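Local atomic coordinates of iron Super-Oxide Dismutase (Plasmodium knowlesi, PDB entry 2AWP), a protein that probably converts superoxide radicals into hydrogen peroxide and molecular oxygen at a bound iron ion, protecting cells from these toxic by-products of metabolism. Residues 18-21 with 22-25; 34-37 with 38-42; 70-73 with 74-78. One frame throughout, in Å; residues are numbered along the deposited sequence.

Contacts 1 and 2 share helix 21-43, the first at its N-terminal cap and the second near its other end, with centres about 23 Å apart and no touch between them. Contact 3 belongs to helix 62-79, the second long helix of the alpha-hairpin domain. It is the buried one, its centre about 5 Å from that of the chain, and it touches both others: Leu24 and Ile19 pack on Trp78 and Tyr77, and Tyr35 reaches Gln70 and His74. Chemistry follows place: a serine cap and a subunit-spanning charge in 18-25, backbone bonds with a water bridge in the partly exposed 34-42, and aromatic rings with a histidine of the probable iron site in 70-78.

Contact 1 of 3, residues 18-21 with 22-25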
loop_
_atom_site.group_PDB
_atom_site.type_symbol
_atom_site.label_atom_id
_atom_site.label_comp_id
_atom_site.label_asym_id
_atom_site.label_seq_id
_atom_site.Cartn_x
_atom_site.Cartn_y
_atom_site.Cartn_z
ATOM N N HIS A 18 2.780 21.261 -5.190
ATOM C CA HIS A 18 3.498 19.981 -5.344
ATOM C C HIS A 18 2.804 18.831 -4.621
ATOM O O HIS A 18 2.631 17.741 -5.178
ATOM C CB HIS A 18 4.959 20.166 -4.919
ATOM C CG HIS A 18 5.575 21.398 -5.509
ATOM N ND1 HIS A 18 5.642 21.601 -6.870
ATOM C CD2 HIS A 18 6.046 22.535 -4.935
ATOM C CE1 HIS A 18 6.171 22.790 -7.114
ATOM N NE2 HIS A 18 6.423 23.376 -5.956
ATOM N N ILE A 19 2.446 19.087 -3.368
ATOM C CA ILE A 19 1.547 18.281 -2.602
ATOM C C ILE A 19 0.549 19.284 -2.018
ATOM O O ILE A 19 0.938 20.251 -1.346
ATOM C CB ILE A 19 2.276 17.529 -1.473
ATOM C CG1 ILE A 19 3.392 16.610 -2.033
ATOM C CG2 ILE A 19 1.270 16.702 -0.640
ATOM C CD1 ILE A 19 4.334 16.084 -0.944
ATOM N N SER A 20 -0.732 19.030 -2.264
ATOM C CA SER A 20 -1.808 19.930 -1.878
ATOM C C SER A 20 -2.052 20.054 -0.380
ATOM O O SER A 20 -1.690 19.185 0.406
ATOM C CB SER A 20 -3.108 19.492 -2.572
ATOM O OG SER A 20 -3.607 18.268 -2.058
ATOM N N GLU A 21 -2.683 21.156 0.012
ATOM C CA GLU A 21 -3.177 21.296 1.362
ATOM C C GLU A 21 -4.129 20.137 1.754
ATOM O O GLU A 21 -4.041 19.600 2.855
ATOM C CB GLU A 21 -3.871 22.671 1.539
ATOM C CG GLU A 21 -4.200 22.967 3.003
ATOM C CD GLU A 21 -4.918 24.308 3.166
ATOM O OE1 GLU A 21 -4.957 25.092 2.195
ATOM O OE2 GLU A 21 -5.440 24.561 4.259
ATOM N N GLU A 22 -5.026 19.754 0.863
ATOM C CA GLU A 22 -5.893 18.596 1.131
ATOM C C GLU A 22 -5.094 17.340 1.480
ATOM O O GLU A 22 -5.413 16.649 2.453
ATOM C CB GLU A 22 -6.815 18.295 -0.047
ATOM C CG GLU A 22 -7.776 17.139 0.254
ATOM C CD GLU A 22 -8.760 16.806 -0.873
ATOM O OE1 GLU A 22 -8.794 17.526 -1.909
ATOM O OE2 GLU A 22 -9.486 15.789 -0.712
ATOM N N THR A 23 -4.073 17.043 0.682
ATOM C CA THR A 23 -3.157 15.908 0.976
ATOM C C THR A 23 -2.524 16.032 2.359
ATOM O O THR A 23 -2.644 15.114 3.159
ATOM C CB THR A 23 -2.103 15.655 -0.138
ATOM O OG1 THR A 23 -2.768 15.167 -1.315
ATOM C CG2 THR A 23 -1.080 14.574 0.284
ATOM N N LEU A 24 -1.894 17.172 2.658
ATOM C CA LEU A 24 -1.338 17.385 3.994
ATOM C C LEU A 24 -2.407 17.206 5.052
ATOM O O LEU A 24 -2.147 16.577 6.064
ATOM C CB LEU A 24 -0.619 18.747 4.122
ATOM C CG LEU A 24 0.906 18.609 3.919
ATOM C CD1 LEU A 24 1.190 18.034 2.524
ATOM C CD2 LEU A 24 1.619 19.925 4.113
ATOM N N ASN A 25 -3.612 17.721 4.811
ATOM C CA ASN A 25 -4.718 17.529 5.774
ATOM C C ASN A 25 -4.981 16.040 6.091
ATOM O O ASN A 25 -4.907 15.624 7.252
ATOM C CB ASN A 25 -6.011 18.268 5.348
ATOM C CG ASN A 25 -6.990 18.466 6.515
ATOM O OD1 ASN A 25 -6.588 18.439 7.693
ATOM N ND2 ASN A 25 -8.275 18.669 6.198
#
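Glu22 opens the first turn of helix 21-43 with its CB 3.8 Å from Ser20 OG. Its extended chain leaves the turn, and OE2 forms a salt bridge with Arg169 of the second subunit. Thr23 N is the amide that is capped: it donates to Ser20 OG over 3.0 Å, a nearly straight bond (165°) that makes Ser20 the N-cap. The Ser20 chi1 of 70° swings OG back toward the helix start. OG1 of Thr23 lies near the same hydroxyl, and both side chains are tied to Asp167, which reaches Ser20 OG with OD1 and Thr23 OG1 with OD2. The methyl CG2 of Thr23 presses on Ile19 CG2 at 3.3 Å, closer than two methyls normally pack. Thr23 also lies beside His27, a probable iron ligand. Leu24 adds CD1 to that same Ile19 methyl at 3.4 Å, the two side chains crossing at about a right angle, while its N donates to Ser20 O at 3.0 Å. Asn25 N closes the next turn on Glu21 O, 2.7 Å away, and its side-chain OD1 is bonded to Asn29. The Ser20 hydroxyl thus satisfies the Thr23 N-H, and the negative Asp167, held by both hydroxyls at the positive end of the helix, is probably stabilised there.

Contact 2 of 3, residues 34-37 with 38-42; sequences GYVN and KLNGL
Val36 and Asn40 meet side by side on one flank of helix 21-43, their side chains pointing the same way. The valine branch CG1, anti to the backbone N (chi1 174°), lies alongside the amide nitrogen ND2 of Asn40 at 3.6 Å. That nitrogen is also 3.2 Å from Val36 O, but the angle is too poor for a hydrogen bond; it donates instead to Ile3 O in the N-terminal segment.

The backbone bonds are those of a regular alpha-helix. Lys38 N donates to Gly34 O and Leu39 N to Tyr35 O. Asn40 N to Val36 O is the straightest at 172°, whereas Gly41 N to Asn37 O is the longest at 3.3 Å.

One water joins the polar side chains. It donates to Asn37 OD1 over 2.6 Å and accepts from Asn40 ND2 at 3.2 Å, bridging residues three apart on the outside of the helix.

Aliphatic carbons lie against the carbonyl oxygens of the preceding turn: Lys38 CB is 3.2 Å from Gly34 O, and Leu39 CB is 3.4 Å from Tyr35 O. Leu39 continues away from that turn to pack on Ile71 and Ile3. The Tyr35 ring likewise leaves the turn for helix 62-79, where it meets the ring of His74, and it packs on Phe119 of the second subunit.

This is an amphipathic helix of the alpha-hairpin domain in iron superoxide dismutases, with Tyr35 projecting beside the probable iron site.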
loop_
_atom_site.group_PDB
_atom_site.type_symbol
_atom_site.label_atom_id
_atom_site.label_comp_id
_atom_site.label_asym_id
_atom_site.label_seq_id
_atom_site.Cartn_x
_atom_site.Cartn_y
_atom_site.Cartn_z
ATOM N N GLY A 34 -3.372 9.372 13.384
ATOM C CA GLY A 34 -3.909 8.038 13.588
ATOM C C GLY A 34 -2.918 6.999 14.083
ATOM O O GLY A 34 -3.279 6.151 14.922
ATOM N N TYR A 35 -1.683 7.024 13.551
ATOM C CA TYR A 35 -0.636 6.114 14.021
ATOM C C TYR A 35 -0.204 6.431 15.467
ATOM O O TYR A 35 0.055 5.511 16.238
ATOM C CB TYR A 35 0.596 6.194 13.149
ATOM C CG TYR A 35 0.431 5.700 11.713
ATOM C CD1 TYR A 35 0.078 4.377 11.447
ATOM C CD2 TYR A 35 0.725 6.541 10.643
ATOM C CE1 TYR A 35 -0.047 3.903 10.138
ATOM C CE2 TYR A 35 0.606 6.088 9.303
ATOM C CZ TYR A 35 0.234 4.775 9.062
ATOM O OH TYR A 35 0.132 4.333 7.756
ATOM N N VAL A 36 -0.099 7.724 15.802
ATOM C CA VAL A 36 0.129 8.165 17.188
ATOM C C VAL A 36 -0.990 7.678 18.136
ATOM O O VAL A 36 -0.693 7.045 19.144
ATOM C CB VAL A 36 0.323 9.695 17.297
ATOM C CG1 VAL A 36 0.404 10.163 18.753
ATOM C CG2 VAL A 36 1.586 10.147 16.558
ATOM N N ASN A 37 -2.255 7.950 17.803
ATOM C CA ASN A 37 -3.377 7.551 18.640
ATOM C C ASN A 37 -3.396 6.044 18.785
ATOM O O ASN A 37 -3.578 5.522 19.897
ATOM C CB ASN A 37 -4.718 8.105 18.095
ATOM C CG ASN A 37 -4.689 9.623 17.954
ATOM O OD1 ASN A 37 -3.896 10.282 18.631
ATOM N ND2 ASN A 37 -5.508 10.185 17.059
ATOM N N LYS A 38 -3.110 5.344 17.690
ATOM C CA LYS A 38 -3.144 3.900 17.736
ATOM C C LYS A 38 -2.020 3.333 18.600
ATOM O O LYS A 38 -2.255 2.441 19.415
ATOM C CB LYS A 38 -3.158 3.294 16.328
ATOM C CG LYS A 38 -3.138 1.758 16.336
ATOM C CD LYS A 38 -4.432 1.165 15.817
ATOM C CE LYS A 38 -5.483 0.974 16.924
ATOM N NZ LYS A 38 -5.306 -0.312 17.696
ATOM N N LEU A 39 -0.799 3.835 18.421
ATOM C CA LEU A 39 0.323 3.362 19.230
ATOM C C LEU A 39 0.092 3.544 20.720
ATOM O O LEU A 39 0.354 2.624 21.501
ATOM C CB LEU A 39 1.634 4.054 18.848
ATOM C CG LEU A 39 2.878 3.509 19.567
ATOM C CD1 LEU A 39 3.221 2.087 19.108
ATOM C CD2 LEU A 39 4.045 4.466 19.361
ATOM N N ASN A 40 -0.383 4.727 21.108
ATOM C CA ASN A 40 -0.660 5.008 22.529
ATOM C C ASN A 40 -1.630 3.993 23.136
ATOM O O ASN A 40 -1.443 3.563 24.264
ATOM C CB ASN A 40 -1.137 6.471 22.721
ATOM C CG ASN A 40 0.014 7.454 22.695
ATOM O OD1 ASN A 40 1.048 7.223 23.330
ATOM N ND2 ASN A 40 -0.142 8.540 21.957
ATOM N N GLY A 41 -2.636 3.589 22.365
ATOM C CA GLY A 41 -3.567 2.531 22.778
ATOM C C GLY A 41 -2.877 1.185 22.946
ATOM O O GLY A 41 -3.091 0.477 23.922
ATOM N N LEU A 42 -2.007 0.858 22.007
ATOM C CA LEU A 42 -1.334 -0.425 21.992
ATOM C C LEU A 42 -0.277 -0.623 23.076
ATOM O O LEU A 42 -0.063 -1.768 23.531
ATOM C CB LEU A 42 -0.662 -0.621 20.633
ATOM C CG LEU A 42 -1.557 -0.866 19.429
ATOM C CD1 LEU A 42 -0.679 -0.979 18.192
ATOM C CD2 LEU A 42 -2.432 -2.103 19.621
HETATM O O HOH W 1 -2.723 10.196 20.909
#

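Contact 3 of 3, residues 70-73 with 74-78; sequences QIWN and HSFYW
His74 and Gln70 are joined by two bonds to one acceptor, the carbonyl oxygen of Gln70. His74 N donates at 2.9 Å as the ordinary helical bond, and ND1 of the ring adds a short one of 2.6 Å. The oxygen lies in the imidazole plane, but the two donors reach it from opposite faces of the carbonyl plane, ND1 standing 35° out of it. With chi1 at -78°, CG sits beside the backbone N and the ring hangs back along the helix toward this carbonyl. The bond helps fix the ring rotation, consistent with NE2 facing the probable iron site.

The Gln70 amide is satisfied on both ends: OE1 accepts from Asn73 ND2, in the carbonyl plane at 3.2 Å, and from Trp123 NE1, while NE2 is bonded to Tyr35 OH. Asn73 also spends ND2 on Ala142 O, and its OD1 accepts from Asn144. Tyr77 OH pairs with Tyr175, and Trp78 NE1 with His32. Along the backbone, Ser75 N donates to Ile71 O, Phe76 N to Trp72 O and Tyr77 N to Asn73 O.

Apart from these bonds, Trp72 and Phe76 lie side by side. Their rings are nearly parallel (14°) but displaced, with little overlap; Trp72 CH2 lies over the phenyl face, 3.5 Å from Phe76 CD1.

A histidine held through ND1 by a helix carbonyl, beside a Gln-Tyr pair, recalls the metal site of iron superoxide dismutases, where His74 probably binds the iron.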
loop_
_atom_site.group_PDB
_atom_site.type_symbol
_atom_site.label_atom_id
_atom_site.label_comp_id
_atom_site.label_asym_id
_atom_site.label_seq_id
_atom_site.Cartn_x
_atom_site.Cartn_y
_atom_site.Cartn_z
ATOM N N GLN A 70 5.779 3.920 11.564
ATOM C CA GLN A 70 5.080 4.913 10.764
ATOM C C GLN A 70 5.094 6.319 11.363
ATOM O O GLN A 70 5.222 7.304 10.624
ATOM C CB GLN A 70 3.658 4.481 10.417
ATOM C CG GLN A 70 3.592 3.343 9.394
ATOM C CD GLN A 70 4.047 3.723 8.026
ATOM O OE1 GLN A 70 5.244 3.758 7.753
ATOM N NE2 GLN A 70 3.081 3.972 7.114
ATOM N N ILE A 71 4.910 6.441 12.681
ATOM C CA ILE A 71 4.994 7.782 13.279
ATOM C C ILE A 71 6.370 8.388 12.952
ATOM O O ILE A 71 6.456 9.540 12.554
ATOM C CB ILE A 71 4.839 7.782 14.791
ATOM C CG1 ILE A 71 3.437 7.292 15.204
ATOM C CG2 ILE A 71 5.083 9.223 15.361
ATOM C CD1 ILE A 71 3.440 6.667 16.592
ATOM N N TRP A 72 7.430 7.616 13.180
ATOM C CA TRP A 72 8.801 8.110 13.014
ATOM C C TRP A 72 9.072 8.432 11.531
ATOM O O TRP A 72 9.610 9.519 11.173
ATOM C CB TRP A 72 9.803 7.081 13.557
ATOM C CG TRP A 72 11.241 7.623 13.618
ATOM C CD1 TRP A 72 11.872 8.158 14.708
ATOM C CD2 TRP A 72 12.172 7.713 12.526
ATOM N NE1 TRP A 72 13.147 8.586 14.358
ATOM C CE2 TRP A 72 13.355 8.312 13.029
ATOM C CE3 TRP A 72 12.124 7.334 11.167
ATOM C CZ2 TRP A 72 14.486 8.546 12.216
ATOM C CZ3 TRP A 72 13.248 7.568 10.359
ATOM C CH2 TRP A 72 14.407 8.182 10.886
ATOM N N ASN A 73 8.684 7.507 10.664
ATOM C CA ASN A 73 8.898 7.677 9.198
ATOM C C ASN A 73 8.194 8.933 8.704
ATOM O O ASN A 73 8.689 9.635 7.830
ATOM C CB ASN A 73 8.292 6.491 8.440
ATOM C CG ASN A 73 9.003 5.178 8.690
ATOM O OD1 ASN A 73 10.138 5.142 9.155
ATOM N ND2 ASN A 73 8.325 4.078 8.370
ATOM N N HIS A 74 6.981 9.183 9.204
ATOM C CA HIS A 74 6.232 10.351 8.713
ATOM C C HIS A 74 6.832 11.650 9.187
ATOM O O HIS A 74 6.909 12.616 8.442
ATOM C CB HIS A 74 4.750 10.260 9.104
ATOM C CG HIS A 74 3.983 9.331 8.240
ATOM N ND1 HIS A 74 3.968 7.964 8.445
ATOM C CD2 HIS A 74 3.279 9.555 7.106
ATOM C CE1 HIS A 74 3.252 7.394 7.493
ATOM N NE2 HIS A 74 2.828 8.338 6.675
ATOM N N SER A 75 7.255 11.685 10.442
ATOM C CA SER A 75 7.922 12.879 10.934
ATOM C C SER A 75 9.195 13.205 10.148
ATOM O O SER A 75 9.441 14.361 9.809
ATOM C CB SER A 75 8.189 12.758 12.420
ATOM O OG SER A 75 6.963 12.927 13.101
ATOM N N PHE A 76 9.967 12.168 9.842
ATOM C CA PHE A 76 11.161 12.268 8.999
ATOM C C PHE A 76 10.804 12.717 7.571
ATOM O O PHE A 76 11.533 13.480 6.958
ATOM C CB PHE A 76 11.910 10.923 9.006
ATOM C CG PHE A 76 13.386 11.033 8.636
ATOM C CD1 PHE A 76 14.321 11.441 9.584
ATOM C CD2 PHE A 76 13.822 10.729 7.353
ATOM C CE1 PHE A 76 15.673 11.535 9.271
ATOM C CE2 PHE A 76 15.173 10.819 7.025
ATOM C CZ PHE A 76 16.105 11.231 7.986
ATOM N N TYR A 77 9.676 12.235 7.053
ATOM C CA TYR A 77 9.137 12.644 5.769
ATOM C C TYR A 77 8.762 14.137 5.720
ATOM O O TYR A 77 9.170 14.849 4.801
ATOM C CB TYR A 77 7.937 11.761 5.435
ATOM C CG TYR A 77 7.136 12.113 4.192
ATOM C CD1 TYR A 77 7.701 12.020 2.914
ATOM C CD2 TYR A 77 5.791 12.500 4.299
ATOM C CE1 TYR A 77 6.955 12.331 1.772
ATOM C CE2 TYR A 77 5.027 12.810 3.163
ATOM C CZ TYR A 77 5.611 12.706 1.897
ATOM O OH TYR A 77 4.870 12.988 0.755
ATOM N N TRP A 78 8.015 14.603 6.714
ATOM C CA TRP A 78 7.616 16.017 6.775
ATOM C C TRP A 78 8.844 16.936 6.869
ATOM O O TRP A 78 8.906 17.947 6.171
ATOM C CB TRP A 78 6.646 16.266 7.959
ATOM C CG TRP A 78 5.357 15.471 7.837
ATOM C CD1 TRP A 78 4.814 14.648 8.765
ATOM C CD2 TRP A 78 4.492 15.414 6.695
ATOM N NE1 TRP A 78 3.659 14.071 8.279
ATOM C CE2 TRP A 78 3.444 14.530 7.008
ATOM C CE3 TRP A 78 4.509 16.025 5.428
ATOM C CZ2 TRP A 78 2.414 14.234 6.098
ATOM C CZ3 TRP A 78 3.479 15.753 4.533
ATOM C CH2 TRP A 78 2.455 14.852 4.869
#